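Local coordinates for EF0056 (Enterococcus faecalis, PDB 6ORI), which is of unknown function but, as part of a calcium-binding enterococcal surface protein with immunoglobulin-like character, is probably connected with biofilm formation, at residues Thr187-Tyr198 against Leu388-Tyr397; Asn11-Phe19 against Val216-Asn224. All coordinates share one frame; numbering follows the deposited sequence.

Contact 1 (Thr187-Tyr198 against Leu388-Tyr397)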
loop_
_atom_site.group_PDB
_atom_site.type_symbol
_atom_site.label_atom_id
_atom_site.label_comp_id
_atom_site.label_asym_id
_atom_site.label_seq_id
_atom_site.Cartn_x
_atom_site.Cartn_y
_atom_site.Cartn_z
ATOM N N THR A 187 0.443 4.073 -2.023
ATOM C CA THR A 187 0.368 5.272 -1.188
ATOM C C THR A 187 0.067 4.852 0.240
ATOM O O THR A 187 -0.968 4.189 0.473
ATOM C CB THR A 187 -0.724 6.230 -1.679
ATOM O OG1 THR A 187 -0.420 6.680 -3.003
ATOM C CG2 THR A 187 -0.862 7.452 -0.754
ATOM N N GLY A 188 0.946 5.231 1.176
ATOM C CA GLY A 188 0.821 4.851 2.574
ATOM C C GLY A 188 1.203 6.001 3.481
ATOM O O GLY A 188 1.299 7.125 3.015
ATOM N N TYR A 189 1.362 5.710 4.764
ATOM C CA TYR A 189 1.744 6.718 5.732
ATOM C C TYR A 189 2.777 6.223 6.697
ATOM O O TYR A 189 2.865 5.035 6.976
ATOM C CB TYR A 189 0.534 7.323 6.468
ATOM C CG TYR A 189 -0.183 6.364 7.398
ATOM C CD1 TYR A 189 -1.126 5.459 6.917
ATOM C CD2 TYR A 189 0.091 6.349 8.749
ATOM C CE1 TYR A 189 -1.768 4.580 7.772
ATOM C CE2 TYR A 189 -0.544 5.478 9.609
ATOM C CZ TYR A 189 -1.471 4.605 9.114
ATOM O OH TYR A 189 -2.096 3.729 9.988
ATOM N N PHE A 190 3.623 7.128 7.172
ATOM C CA PHE A 190 4.611 6.790 8.174
ATOM C C PHE A 190 3.978 6.565 9.528
ATOM O O PHE A 190 3.188 7.372 9.992
ATOM C CB PHE A 190 5.664 7.916 8.278
ATOM C CG PHE A 190 6.548 8.070 7.058
ATOM C CD1 PHE A 190 7.704 7.339 6.926
ATOM C CD2 PHE A 190 6.224 8.993 6.067
ATOM C CE1 PHE A 190 8.510 7.505 5.804
ATOM C CE2 PHE A 190 7.046 9.164 4.961
ATOM C CZ PHE A 190 8.192 8.422 4.852
ATOM N N LEU A 191 4.351 5.465 10.154
ATOM C CA LEU A 191 3.879 5.155 11.504
ATOM C C LEU A 191 4.661 5.918 12.539
ATOM O O LEU A 191 5.856 6.186 12.381
ATOM C CB LEU A 191 4.011 3.665 11.800
ATOM C CG LEU A 191 3.281 2.730 10.853
ATOM C CD1 LEU A 191 3.465 1.307 11.343
ATOM C CD2 LEU A 191 1.818 3.076 10.763
ATOM N N THR A 192 3.981 6.265 13.616
ATOM C CA THR A 192 4.583 7.007 14.700
ATOM C C THR A 192 4.082 6.387 15.994
ATOM O O THR A 192 3.416 5.360 15.968
ATOM C CB THR A 192 4.183 8.469 14.635
ATOM O OG1 THR A 192 2.765 8.585 14.799
ATOM C CG2 THR A 192 4.582 9.085 13.305
ATOM N N ASP A 193 4.407 7.007 17.126
ATOM C CA ASP A 193 4.096 6.417 18.424
ATOM C C ASP A 193 2.615 6.501 18.774
ATOM O O ASP A 193 2.182 5.947 19.785
ATOM C CB ASP A 193 4.934 7.077 19.526
ATOM C CG ASP A 193 6.276 6.392 19.733
ATOM O OD1 ASP A 193 6.298 5.145 19.855
ATOM O OD2 ASP A 193 7.309 7.101 19.771
ATOM N N GLN A 194 1.839 7.188 17.941
ATOM C CA GLN A 194 0.397 7.251 18.133
ATOM C C GLN A 194 -0.278 6.029 17.525
ATOM O O GLN A 194 -1.490 5.846 17.661
ATOM C CB GLN A 194 -0.194 8.529 17.527
ATOM C CG GLN A 194 -0.289 8.537 16.007
ATOM C CD GLN A 194 -0.864 9.836 15.468
ATOM O OE1 GLN A 194 -1.751 10.436 16.079
ATOM N NE2 GLN A 194 -0.356 10.281 14.322
ATOM N N ASP A 195 0.512 5.199 16.848
ATOM C CA ASP A 195 -0.013 4.001 16.203
ATOM C C ASP A 195 0.275 2.796 17.063
ATOM O O ASP A 195 1.429 2.434 17.286
ATOM C CB ASP A 195 0.588 3.860 14.817
ATOM C CG ASP A 195 0.269 5.050 13.958
ATOM O OD1 ASP A 195 -0.930 5.382 13.872
ATOM O OD2 ASP A 195 1.198 5.694 13.428
ATOM N N ASP A 196 -0.797 2.188 17.554
ATOM C CA ASP A 196 -0.693 1.128 18.549
ATOM C C ASP A 196 -1.426 -0.148 18.144
ATOM O O ASP A 196 -1.242 -1.188 18.774
ATOM C CB ASP A 196 -1.233 1.628 19.894
ATOM C CG ASP A 196 -2.655 2.147 19.798
ATOM O OD1 ASP A 196 -3.016 2.724 18.749
ATOM O OD2 ASP A 196 -3.413 1.981 20.777
ATOM N N PHE A 197 -2.247 -0.091 17.101
ATOM C CA PHE A 197 -3.100 -1.237 16.808
ATOM C C PHE A 197 -2.276 -2.465 16.440
ATOM O O PHE A 197 -2.578 -3.567 16.904
ATOM C CB PHE A 197 -4.130 -0.949 15.702
ATOM C CG PHE A 197 -5.014 -2.131 15.399
ATOM C CD1 PHE A 197 -6.067 -2.469 16.242
ATOM C CD2 PHE A 197 -4.764 -2.929 14.302
ATOM C CE1 PHE A 197 -6.862 -3.575 15.972
ATOM C CE2 PHE A 197 -5.545 -4.034 14.027
ATOM C CZ PHE A 197 -6.593 -4.363 14.868
ATOM N N TYR A 198 -1.239 -2.285 15.626
ATOM C CA TYR A 198 -0.427 -3.418 15.185
ATOM C C TYR A 198 0.051 -4.266 16.368
ATOM O O TYR A 198 0.220 -5.476 16.246
ATOM C CB TYR A 198 0.775 -2.959 14.352
ATOM C CG TYR A 198 1.746 -4.088 14.076
ATOM C CD1 TYR A 198 1.540 -4.961 13.017
ATOM C CD2 TYR A 198 2.853 -4.300 14.895
ATOM C CE1 TYR A 198 2.420 -6.006 12.768
ATOM C CE2 TYR A 198 3.734 -5.344 14.655
ATOM C CZ TYR A 198 3.509 -6.195 13.590
ATOM O OH TYR A 198 4.370 -7.238 13.341
ATOM N N LEU A 388 -1.423 -13.103 13.875
ATOM C CA LEU A 388 -1.021 -12.464 12.636
ATOM C C LEU A 388 -0.036 -13.286 11.840
ATOM O O LEU A 388 1.042 -13.641 12.345
ATOM C CB LEU A 388 -0.400 -11.118 12.991
ATOM C CG LEU A 388 0.226 -10.315 11.845
ATOM C CD1 LEU A 388 -0.765 -9.919 10.786
ATOM C CD2 LEU A 388 0.958 -9.078 12.383
ATOM N N ILE A 389 -0.345 -13.567 10.583
ATOM C CA ILE A 389 0.660 -14.160 9.711
ATOM C C ILE A 389 1.705 -13.086 9.443
ATOM O O ILE A 389 1.394 -11.999 8.980
ATOM C CB ILE A 389 0.054 -14.675 8.397
ATOM C CG1 ILE A 389 -1.063 -15.678 8.678
ATOM C CG2 ILE A 389 1.134 -15.292 7.503
ATOM C CD1 ILE A 389 -0.669 -16.858 9.572
ATOM N N GLN A 390 2.952 -13.372 9.795
ATOM C CA GLN A 390 3.968 -12.332 9.795
ATOM C C GLN A 390 4.128 -11.632 8.447
ATOM O O GLN A 390 4.126 -12.265 7.394
ATOM C CB GLN A 390 5.295 -12.934 10.242
ATOM C CG GLN A 390 6.381 -11.918 10.534
ATOM C CD GLN A 390 7.512 -12.461 11.402
ATOM O OE1 GLN A 390 7.726 -11.984 12.522
ATOM N NE2 GLN A 390 8.211 -13.455 10.916
ATOM N N ASN A 391 4.191 -10.303 8.514
ATOM C CA ASN A 391 4.412 -9.431 7.365
ATOM C C ASN A 391 3.193 -9.365 6.445
ATOM O O ASN A 391 3.332 -9.018 5.281
ATOM C CB ASN A 391 5.702 -9.782 6.604
ATOM C CG ASN A 391 6.934 -9.342 7.349
ATOM O OD1 ASN A 391 6.932 -8.311 7.993
ATOM N ND2 ASN A 391 7.984 -10.133 7.273
ATOM N N THR A 392 1.997 -9.694 6.943
ATOM C CA THR A 392 0.771 -9.538 6.154
ATOM C C THR A 392 -0.074 -8.368 6.602
ATOM O O THR A 392 -1.084 -8.094 5.982
ATOM C CB THR A 392 -0.109 -10.798 6.135
ATOM O OG1 THR A 392 -0.735 -11.039 7.413
ATOM C CG2 THR A 392 0.676 -12.010 5.668
ATOM N N TYR A 393 0.329 -7.678 7.661
ATOM C CA TYR A 393 -0.428 -6.529 8.129
ATOM C C TYR A 393 -0.107 -5.308 7.278
ATOM O O TYR A 393 1.075 -4.962 7.077
ATOM C CB TYR A 393 -0.145 -6.240 9.614
ATOM C CG TYR A 393 -0.756 -4.969 10.126
ATOM C CD1 TYR A 393 -2.025 -4.960 10.679
ATOM C CD2 TYR A 393 -0.063 -3.765 10.030
ATOM C CE1 TYR A 393 -2.582 -3.753 11.169
ATOM C CE2 TYR A 393 -0.601 -2.591 10.498
ATOM C CZ TYR A 393 -1.856 -2.591 11.045
ATOM O OH TYR A 393 -2.377 -1.386 11.504
ATOM N N GLY A 394 -1.143 -4.650 6.791
ATOM C CA GLY A 394 -0.996 -3.377 6.130
ATOM C C GLY A 394 -1.946 -2.368 6.737
ATOM O O GLY A 394 -3.014 -2.713 7.255
ATOM N N THR A 395 -1.552 -1.110 6.676
ATOM C CA THR A 395 -2.429 -0.036 7.099
ATOM C C THR A 395 -2.372 1.057 6.077
ATOM O O THR A 395 -1.328 1.299 5.468
ATOM C CB THR A 395 -2.084 0.491 8.504
ATOM O OG1 THR A 395 -3.026 1.489 8.898
ATOM C CG2 THR A 395 -0.679 1.080 8.562
ATOM N N GLY A 396 -3.505 1.703 5.865
ATOM C CA GLY A 396 -3.596 2.735 4.861
ATOM C C GLY A 396 -4.528 3.811 5.351
ATOM O O GLY A 396 -5.117 3.703 6.411
ATOM N N TYR A 397 -4.616 4.876 4.570
ATOM C CA TYR A 397 -5.391 6.021 4.986
ATOM C C TYR A 397 -6.187 6.562 3.807
ATOM O O TYR A 397 -5.898 6.282 2.630
ATOM C CB TYR A 397 -4.495 7.106 5.615
ATOM C CG TYR A 397 -3.777 7.972 4.628
ATOM C CD1 TYR A 397 -2.696 7.485 3.885
ATOM C CD2 TYR A 397 -4.199 9.261 4.404
ATOM C CE1 TYR A 397 -2.055 8.276 2.970
ATOM C CE2 TYR A 397 -3.560 10.059 3.477
ATOM C CZ TYR A 397 -2.499 9.547 2.761
ATOM O OH TYR A 397 -1.877 10.344 1.830
HETATM O O HOH W 1 -3.106 4.052 2.161
HETATM O O HOH W 2 1.102 2.858 5.501
HETATM O O HOH W 3 4.476 -8.908 11.177
HETATM O O HOH W 4 -1.003 -0.065 13.773
#
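Tyr198 turns the edge of its ring toward the face of Tyr393 in a T-shaped stack, with centroids 5.3 Å apart and planes at 66°. CD1 of Tyr198 makes the approach, 3.6 Å from Tyr393 CD2 and offset toward the rim of that ring, while Tyr198 CE1 meets Leu388 CD2 at 3.4 Å. Phe197 presents its ring edge, Tyr393 CE1 lying near the ring plane, 3.9 Å from Phe197 CD2. Two waters complete this cluster: one bridges Tyr198 OH and Asn391 N, the other Tyr198 N and Tyr393 OH. At the other end the side chains of Tyr189 and Tyr397 run antiparallel, with Tyr189 CD1 4.0 Å from Tyr397 CB. In Tyr189, CG lies between backbone N and carbonyl carbon (chi1 68°), which sends the phenol across Thr395 at about a right angle. Its OH is 2.7 Å from Thr395 OG1, which also bonds Asp378 OD1 and Phe377 O. The axes of strand segments 187-189 and 394-397 lie at 98°; where they pass, a water accepts from Tyr189 N and donates to Thr395 O. Strand 184-189, paired with 166-173, meets the outermost strand 394-398, whose partner 375-382 supplies Ile376, which touches Tyr189, Thr395 and Tyr397.

Contact 2 (Asn11-Phe19 against Val216-Asn224); sequences NYSASGNTF and VNTKYEEAN
Ser15 OG is gripped by a donating water at 2.7 Å that also accepts from Thr218 N, and by a hydrogen bond to Tyr397 O; a second water lies within bonding distance of Ser15 OG (3.1 Å) and Val216 O. A chi1 of -61° sets OG beside the residue's own backbone N, where it meets these waters. Ser15 N donates to Thr218 O over 2.9 Å, nearly straight at 166° but from above the carbonyl plane, and Ala14 CA adds a C-H contact to Thr218 O at 3.2 Å. Strand 211-221 is the outermost strand of a five-stranded antiparallel sheet: Asn217, Lys219 and Glu221 pair with strand 239-248, whereas the N-terminal loop uses Thr218 O on the edge. Tyr220 N is served through a water that also donates to Asn11 O and Ser13 O. An Asx turn (Ser13 N to Asn11 OD1, 2.9 Å) and the backbone bond from Gly16 N to Ser13 O help to shape the loop. Nearer the surface, the Tyr12 ring edge meets Tyr220 O, which is buried without a modelled partner, CD1 standing 3.5 Å away. The extended Lys219 passes Tyr12 O with CE at 3.5 Å, its NZ salt-bridged to Glu221 OE2 at 2.8 Å.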
loop_
_atom_site.group_PDB
_atom_site.type_symbol
_atom_site.label_atom_id
_atom_site.label_comp_id
_atom_site.label_asym_id
_atom_site.label_seq_id
_atom_site.Cartn_x
_atom_site.Cartn_y
_atom_site.Cartn_z
ATOM N N ASN A 11 -12.289 13.199 -6.732
ATOM C CA ASN A 11 -10.932 12.720 -6.495
ATOM C C ASN A 11 -10.864 11.195 -6.507
ATOM O O ASN A 11 -11.354 10.534 -5.584
ATOM C CB ASN A 11 -10.406 13.259 -5.159
ATOM C CG ASN A 11 -8.921 12.989 -4.955
ATOM O OD1 ASN A 11 -8.470 11.846 -5.000
ATOM N ND2 ASN A 11 -8.158 14.048 -4.722
ATOM N N TYR A 12 -10.250 10.648 -7.555
ATOM C CA TYR A 12 -10.104 9.199 -7.701
ATOM C C TYR A 12 -8.683 8.746 -7.386
ATOM O O TYR A 12 -8.305 7.631 -7.730
ATOM C CB TYR A 12 -10.478 8.759 -9.128
ATOM C CG TYR A 12 -11.914 9.058 -9.491
ATOM C CD1 TYR A 12 -12.949 8.302 -8.962
ATOM C CD2 TYR A 12 -12.236 10.093 -10.357
ATOM C CE1 TYR A 12 -14.267 8.568 -9.275
ATOM C CE2 TYR A 12 -13.558 10.371 -10.676
ATOM C CZ TYR A 12 -14.566 9.602 -10.134
ATOM O OH TYR A 12 -15.882 9.862 -10.444
ATOM N N SER A 13 -7.899 9.601 -6.733
ATOM C CA SER A 13 -6.513 9.276 -6.395
ATOM C C SER A 13 -6.417 8.344 -5.188
ATOM O O SER A 13 -7.298 8.324 -4.312
ATOM C CB SER A 13 -5.719 10.551 -6.104
ATOM O OG SER A 13 -5.657 11.383 -7.253
ATOM N N ALA A 14 -5.326 7.595 -5.120
ATOM C CA ALA A 14 -5.115 6.700 -3.990
ATOM C C ALA A 14 -5.075 7.540 -2.721
ATOM O O ALA A 14 -4.431 8.607 -2.682
ATOM C CB ALA A 14 -3.837 5.904 -4.169
ATOM N N SER A 15 -5.799 7.089 -1.702
ATOM C CA SER A 15 -5.902 7.782 -0.421
ATOM C C SER A 15 -6.552 9.163 -0.541
ATOM O O SER A 15 -6.519 9.919 0.406
ATOM C CB SER A 15 -4.531 7.879 0.276
ATOM O OG SER A 15 -3.978 6.591 0.549
ATOM N N GLY A 16 -7.150 9.482 -1.687
ATOM C CA GLY A 16 -7.736 10.808 -1.870
ATOM C C GLY A 16 -6.706 11.922 -1.823
ATOM O O GLY A 16 -7.052 13.076 -1.569
ATOM N N ASN A 17 -5.444 11.579 -2.064
ATOM C CA ASN A 17 -4.352 12.537 -1.987
ATOM C C ASN A 17 -4.593 13.632 -3.007
ATOM O O ASN A 17 -4.840 13.354 -4.177
ATOM C CB ASN A 17 -3.031 11.811 -2.249
ATOM C CG ASN A 17 -1.835 12.716 -2.128
ATOM O OD1 ASN A 17 -1.713 13.476 -1.169
ATOM N ND2 ASN A 17 -0.938 12.637 -3.100
ATOM N N THR A 18 -4.485 14.879 -2.560
ATOM C CA THR A 18 -4.937 16.009 -3.365
ATOM C C THR A 18 -3.888 16.527 -4.348
ATOM O O THR A 18 -4.237 16.986 -5.438
ATOM C CB THR A 18 -5.409 17.163 -2.470
ATOM O OG1 THR A 18 -4.395 17.471 -1.503
ATOM C CG2 THR A 18 -6.697 16.777 -1.746
ATOM N N PHE A 19 -2.613 16.451 -3.965
ATOM C CA PHE A 19 -1.526 16.984 -4.790
ATOM C C PHE A 19 -0.495 15.912 -5.117
ATOM O O PHE A 19 0.185 15.380 -4.236
ATOM C CB PHE A 19 -0.875 18.196 -4.115
ATOM C CG PHE A 19 -1.813 19.362 -3.941
ATOM C CD1 PHE A 19 -2.326 20.026 -5.044
ATOM C CD2 PHE A 19 -2.182 19.791 -2.676
ATOM C CE1 PHE A 19 -3.194 21.096 -4.889
ATOM C CE2 PHE A 19 -3.049 20.859 -2.514
ATOM C CZ PHE A 19 -3.554 21.511 -3.624
ATOM N N VAL A 216 -1.981 -1.558 2.387
ATOM C CA VAL A 216 -3.369 -1.253 2.072
ATOM C C VAL A 216 -3.443 0.072 1.321
ATOM O O VAL A 216 -3.060 1.111 1.871
ATOM C CB VAL A 216 -4.212 -1.199 3.351
ATOM C CG1 VAL A 216 -5.610 -0.697 3.050
ATOM C CG2 VAL A 216 -4.305 -2.570 3.979
ATOM N N ASN A 217 -3.921 0.013 0.080
ATOM C CA ASN A 217 -4.196 1.194 -0.753
ATOM C C ASN A 217 -5.693 1.420 -0.680
ATOM O O ASN A 217 -6.469 0.465 -0.518
ATOM C CB ASN A 217 -3.812 0.942 -2.219
ATOM C CG ASN A 217 -2.803 1.974 -2.815
ATOM O OD1 ASN A 217 -1.862 2.424 -2.176
ATOM N ND2 ASN A 217 -3.023 2.327 -4.072
ATOM N N THR A 218 -6.110 2.666 -0.755
ATOM C CA THR A 218 -7.510 3.032 -0.679
ATOM C C THR A 218 -7.859 3.894 -1.873
ATOM O O THR A 218 -7.002 4.577 -2.447
ATOM C CB THR A 218 -7.834 3.817 0.599
ATOM O OG1 THR A 218 -7.260 5.123 0.506
ATOM C CG2 THR A 218 -7.325 3.114 1.854
ATOM N N LYS A 219 -9.112 3.843 -2.263
ATOM C CA LYS A 219 -9.605 4.653 -3.358
ATOM C C LYS A 219 -11.090 4.871 -3.169
ATOM O O LYS A 219 -11.796 3.969 -2.725
ATOM C CB LYS A 219 -9.385 3.929 -4.688
ATOM C CG LYS A 219 -9.808 4.729 -5.894
ATOM C CD LYS A 219 -9.736 3.932 -7.174
ATOM C CE LYS A 219 -10.207 4.795 -8.331
ATOM N NZ LYS A 219 -10.188 4.069 -9.637
ATOM N N TYR A 220 -11.562 6.074 -3.427
ATOM C CA TYR A 220 -12.994 6.282 -3.605
ATOM C C TYR A 220 -13.376 5.932 -5.038
ATOM O O TYR A 220 -12.871 6.536 -5.988
ATOM C CB TYR A 220 -13.378 7.728 -3.325
ATOM C CG TYR A 220 -14.794 7.992 -3.757
ATOM C CD1 TYR A 220 -15.857 7.610 -2.956
ATOM C CD2 TYR A 220 -15.066 8.587 -4.987
ATOM C CE1 TYR A 220 -17.166 7.842 -3.353
ATOM C CE2 TYR A 220 -16.364 8.818 -5.395
ATOM C CZ TYR A 220 -17.407 8.442 -4.576
ATOM O OH TYR A 220 -18.699 8.669 -4.990
ATOM N N GLU A 221 -14.263 4.955 -5.212
ATOM C CA GLU A 221 -14.745 4.569 -6.532
ATOM C C GLU A 221 -16.149 5.138 -6.734
ATOM O O GLU A 221 -16.961 5.193 -5.799
ATOM C CB GLU A 221 -14.775 3.040 -6.738
ATOM C CG GLU A 221 -13.462 2.382 -7.203
ATOM C CD GLU A 221 -13.057 2.717 -8.644
ATOM O OE1 GLU A 221 -13.698 3.605 -9.260
ATOM O OE2 GLU A 221 -12.092 2.099 -9.152
ATOM N N GLU A 222 -16.409 5.555 -7.964
ATOM C CA GLU A 222 -17.695 6.134 -8.340
ATOM C C GLU A 222 -18.846 5.152 -8.140
ATOM O O GLU A 222 -18.677 3.932 -8.149
ATOM C CB GLU A 222 -17.637 6.619 -9.806
ATOM C CG GLU A 222 -17.022 5.611 -10.764
ATOM C CD GLU A 222 -16.830 6.148 -12.172
ATOM O OE1 GLU A 222 -17.396 7.222 -12.472
ATOM O OE2 GLU A 222 -16.108 5.488 -12.971
ATOM N N ALA A 223 -20.021 5.715 -7.963
ATOM C CA ALA A 223 -21.247 4.941 -7.872
ATOM C C ALA A 223 -21.493 4.102 -9.124
ATOM O O ALA A 223 -21.171 4.487 -10.245
ATOM C CB ALA A 223 -22.429 5.849 -7.658
ATOM N N ASN A 224 -22.074 2.941 -8.903
ATOM C CA ASN A 224 -22.646 2.115 -9.944
ATOM C C ASN A 224 -21.671 1.678 -11.016
ATOM O O ASN A 224 -21.981 1.652 -12.216
ATOM C CB ASN A 224 -23.874 2.809 -10.529
ATOM C CG ASN A 224 -24.988 2.904 -9.529
ATOM O OD1 ASN A 224 -25.054 2.104 -8.600
ATOM N ND2 ASN A 224 -25.879 3.850 -9.723
HETATM O O HOH W 5 -9.981 8.422 -4.147
HETATM O O HOH W 6 -3.860 4.471 -1.075
HETATM O O HOH W 1 -3.106 4.052 2.161
#

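How the contacts relate
The centres of contacts 1 and 2 lie about 19 Å apart, yet the two adjoin: Tyr397 O is 2.8 Å from Thr218 OG1, and Thr187 N is 2.8 Å from Asn217 OD1, both probable hydrogen bonds, and one water belongs to both. Their segments alternate along the chain, 11-19, 187-198, 216-224, 388-397, and strands 184-189 and 211-221 are consecutive. Each contact joins a segment from the N-terminal half, which holds the ten-stranded sheet, to one from the C-terminal half with its five- and four-stranded sheets. The seam runs close to the calcium ion, about 8 Å from the Tyr397 side chain, whose site likewise combines Ser162 with Gly372, Asp374, Leu400 and Asp402, consistent with a joined two-part architecture.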